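Local structure of dihydroorotase (Saccharomyces cerevisiae S288C, 6L0H) at residues Leu216-Trp221 against Ala233-Asp238. The protein catalyses the reversible, zinc-dependent cyclisation of N-carbamoyl-L-aspartate to (S)-dihydroorotate, the third step of de novo pyrimidine synthesis. Numbering follows the deposited sequence.
Sequences LTIDDW and AKLPND
Trp221, through its indole N-H, and Ile218, through its backbone N-H, bond to consecutive carbonyls, those of Ala233 and Lys234, and so illustrate how a loop of a TIM-barrel amidohydrolase can be fastened by its main-chain carbonyls. The loop in question follows strand 205-209 of the parallel sheet and leads into helix 236-247. Two hydrogen bonds join the segments. Trp221 NE1 gives a nearly straight one to Ala233 O (2.8 Å, 169° at the hydrogen); the oxygen lies in the indole plane, at the ring edge. Chi1 of 58° sets CG of Trp221 between its backbone N and carbonyl carbon, which brings the N-H edge of the indole to Ala233 O. The second bond runs from Ile218 N to Lys234 O, 2.9 Å long and in the carbonyl plane, and CA of Thr217 adds a C-H...O contact to the same oxygen.

Apolar packing fills in around these bonds. The methyl of Ala233 is shared, its CB lying 3.8 Å from both Leu216 CB and Trp221 CD1, while Ile218 and Leu235 run side by side, CG2 against CD2. Across the dimer interface, Trp221 meets Trp221 of the second subunit, and Ile218 packs on Leu154 of that subunit.

Carboxylates brace each segment internally: Asp220 OD2 accepts from Thr217 N, and Asp238 OD2 from Leu235 N, the N-cap residue of helix 236-247. The side chain of Lys234 leaves the contact and lies about 8 Å from that of His180, probably a zinc ligand; its NZ is hydrogen-bonded to Val232 O and Thr182 OG1.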
loop_
_atom_site.group_PDB
_atom_site.type_symbol
_atom_site.label_atom_id
_atom_site.label_comp_id
_atom_site.label_asym_id
_atom_site.label_seq_id
_atom_site.Cartn_x
_atom_site.Cartn_y
_atom_site.Cartn_z
ATOM N N LEU A 216 1.890 9.200 9.834
ATOM C CA LEU A 216 2.052 8.070 8.929
ATOM C C LEU A 216 2.594 8.499 7.585
ATOM O O LEU A 216 2.356 9.615 7.101
ATOM C CB LEU A 216 0.737 7.331 8.681
ATOM C CG LEU A 216 0.077 6.721 9.903
ATOM C CD1 LEU A 216 -1.245 6.072 9.501
ATOM C CD2 LEU A 216 1.010 5.735 10.618
ATOM N N THR A 217 3.289 7.551 6.978
ATOM C CA THR A 217 3.845 7.597 5.647
ATOM C C THR A 217 3.513 6.256 4.979
ATOM O O THR A 217 3.055 5.310 5.641
ATOM C CB THR A 217 5.353 7.895 5.788
ATOM O OG1 THR A 217 5.602 9.263 5.451
ATOM C CG2 THR A 217 6.214 6.977 5.012
ATOM N N ILE A 218 3.708 6.178 3.657
ATOM C CA ILE A 218 3.404 4.951 2.923
ATOM C C ILE A 218 4.081 3.742 3.557
ATOM O O ILE A 218 3.492 2.656 3.616
ATOM C CB ILE A 218 3.779 5.082 1.429
ATOM C CG1 ILE A 218 3.421 3.784 0.697
ATOM C CG2 ILE A 218 5.270 5.417 1.244
ATOM C CD1 ILE A 218 3.377 3.922 -0.808
ATOM N N ASP A 219 5.307 3.910 4.063
ATOM C CA ASP A 219 5.989 2.805 4.735
ATOM C C ASP A 219 5.214 2.267 5.929
ATOM O O ASP A 219 5.323 1.079 6.242
ATOM C CB ASP A 219 7.383 3.220 5.181
ATOM C CG ASP A 219 8.422 3.009 4.100
ATOM O OD1 ASP A 219 8.025 2.925 2.923
ATOM O OD2 ASP A 219 9.626 2.943 4.428
ATOM N N ASP A 220 4.457 3.112 6.627
ATOM C CA ASP A 220 3.768 2.627 7.810
ATOM C C ASP A 220 2.593 1.721 7.478
ATOM O O ASP A 220 2.227 0.884 8.311
ATOM C CB ASP A 220 3.281 3.798 8.662
ATOM C CG ASP A 220 4.399 4.690 9.117
ATOM O OD1 ASP A 220 5.313 4.194 9.804
ATOM O OD2 ASP A 220 4.368 5.890 8.782
ATOM N N TRP A 221 1.986 1.833 6.290
ATOM C CA TRP A 221 0.878 0.937 5.983
ATOM C C TRP A 221 1.214 -0.120 4.932
ATOM O O TRP A 221 0.372 -0.991 4.671
ATOM C CB TRP A 221 -0.375 1.722 5.549
ATOM C CG TRP A 221 -0.227 2.632 4.344
ATOM C CD1 TRP A 221 0.133 3.957 4.346
ATOM C CD2 TRP A 221 -0.483 2.292 2.971
ATOM N NE1 TRP A 221 0.128 4.454 3.061
ATOM C CE2 TRP A 221 -0.236 3.448 2.200
ATOM C CE3 TRP A 221 -0.884 1.114 2.318
ATOM C CZ2 TRP A 221 -0.372 3.460 0.812
ATOM C CZ3 TRP A 221 -1.022 1.128 0.945
ATOM C CH2 TRP A 221 -0.772 2.294 0.202
ATOM N N ALA A 233 -2.037 7.403 3.340
ATOM C CA ALA A 233 -0.848 8.168 3.731
ATOM C C ALA A 233 0.223 8.092 2.643
ATOM O O ALA A 233 0.500 7.022 2.097
ATOM C CB ALA A 233 -0.272 7.657 5.062
ATOM N N LYS A 234 0.841 9.226 2.344
ATOM C CA LYS A 234 1.660 9.375 1.141
ATOM C C LYS A 234 3.127 9.521 1.541
ATOM O O LYS A 234 3.600 8.716 2.351
ATOM C CB LYS A 234 1.073 10.498 0.297
ATOM C CG LYS A 234 -0.403 10.209 -0.061
ATOM C CD LYS A 234 -1.053 11.299 -0.878
ATOM C CE LYS A 234 -2.397 10.824 -1.445
ATOM N NZ LYS A 234 -3.355 10.335 -0.395
ATOM N N LEU A 235 3.868 10.469 1.005
ATOM C CA LEU A 235 5.322 10.510 1.124
ATOM C C LEU A 235 5.785 11.414 2.255
ATOM O O LEU A 235 5.077 12.343 2.662
ATOM C CB LEU A 235 5.924 11.022 -0.183
ATOM C CG LEU A 235 5.625 10.154 -1.397
ATOM C CD1 LEU A 235 6.562 10.559 -2.523
ATOM C CD2 LEU A 235 5.789 8.677 -1.051
ATOM N N PRO A 236 7.031 11.231 2.711
ATOM C CA PRO A 236 7.567 12.133 3.740
ATOM C C PRO A 236 7.365 13.597 3.447
ATOM O O PRO A 236 7.039 14.338 4.383
ATOM C CB PRO A 236 9.065 11.772 3.770
ATOM C CG PRO A 236 9.092 10.327 3.401
ATOM C CD PRO A 236 7.982 10.133 2.404
ATOM N N ASN A 237 7.536 14.070 2.199
ATOM C CA ASN A 237 7.391 15.511 2.054
ATOM C C ASN A 237 5.908 15.893 2.229
ATOM O O ASN A 237 5.592 17.038 2.577
ATOM C CB ASN A 237 7.838 16.045 0.707
ATOM C CG ASN A 237 7.929 17.597 0.685
ATOM O OD1 ASN A 237 7.187 18.361 1.353
ATOM N ND2 ASN A 237 8.780 18.070 -0.224
ATOM N N ASP A 238 4.984 14.990 1.882
ATOM C CA ASP A 238 3.570 15.284 2.126
ATOM C C ASP A 238 3.310 15.389 3.624
ATOM O O ASP A 238 2.693 16.359 4.084
ATOM C CB ASP A 238 2.658 14.241 1.481
ATOM C CG ASP A 238 2.765 14.194 -0.043
ATOM O OD1 ASP A 238 2.462 15.210 -0.713
ATOM O OD2 ASP A 238 3.175 13.141 -0.584
#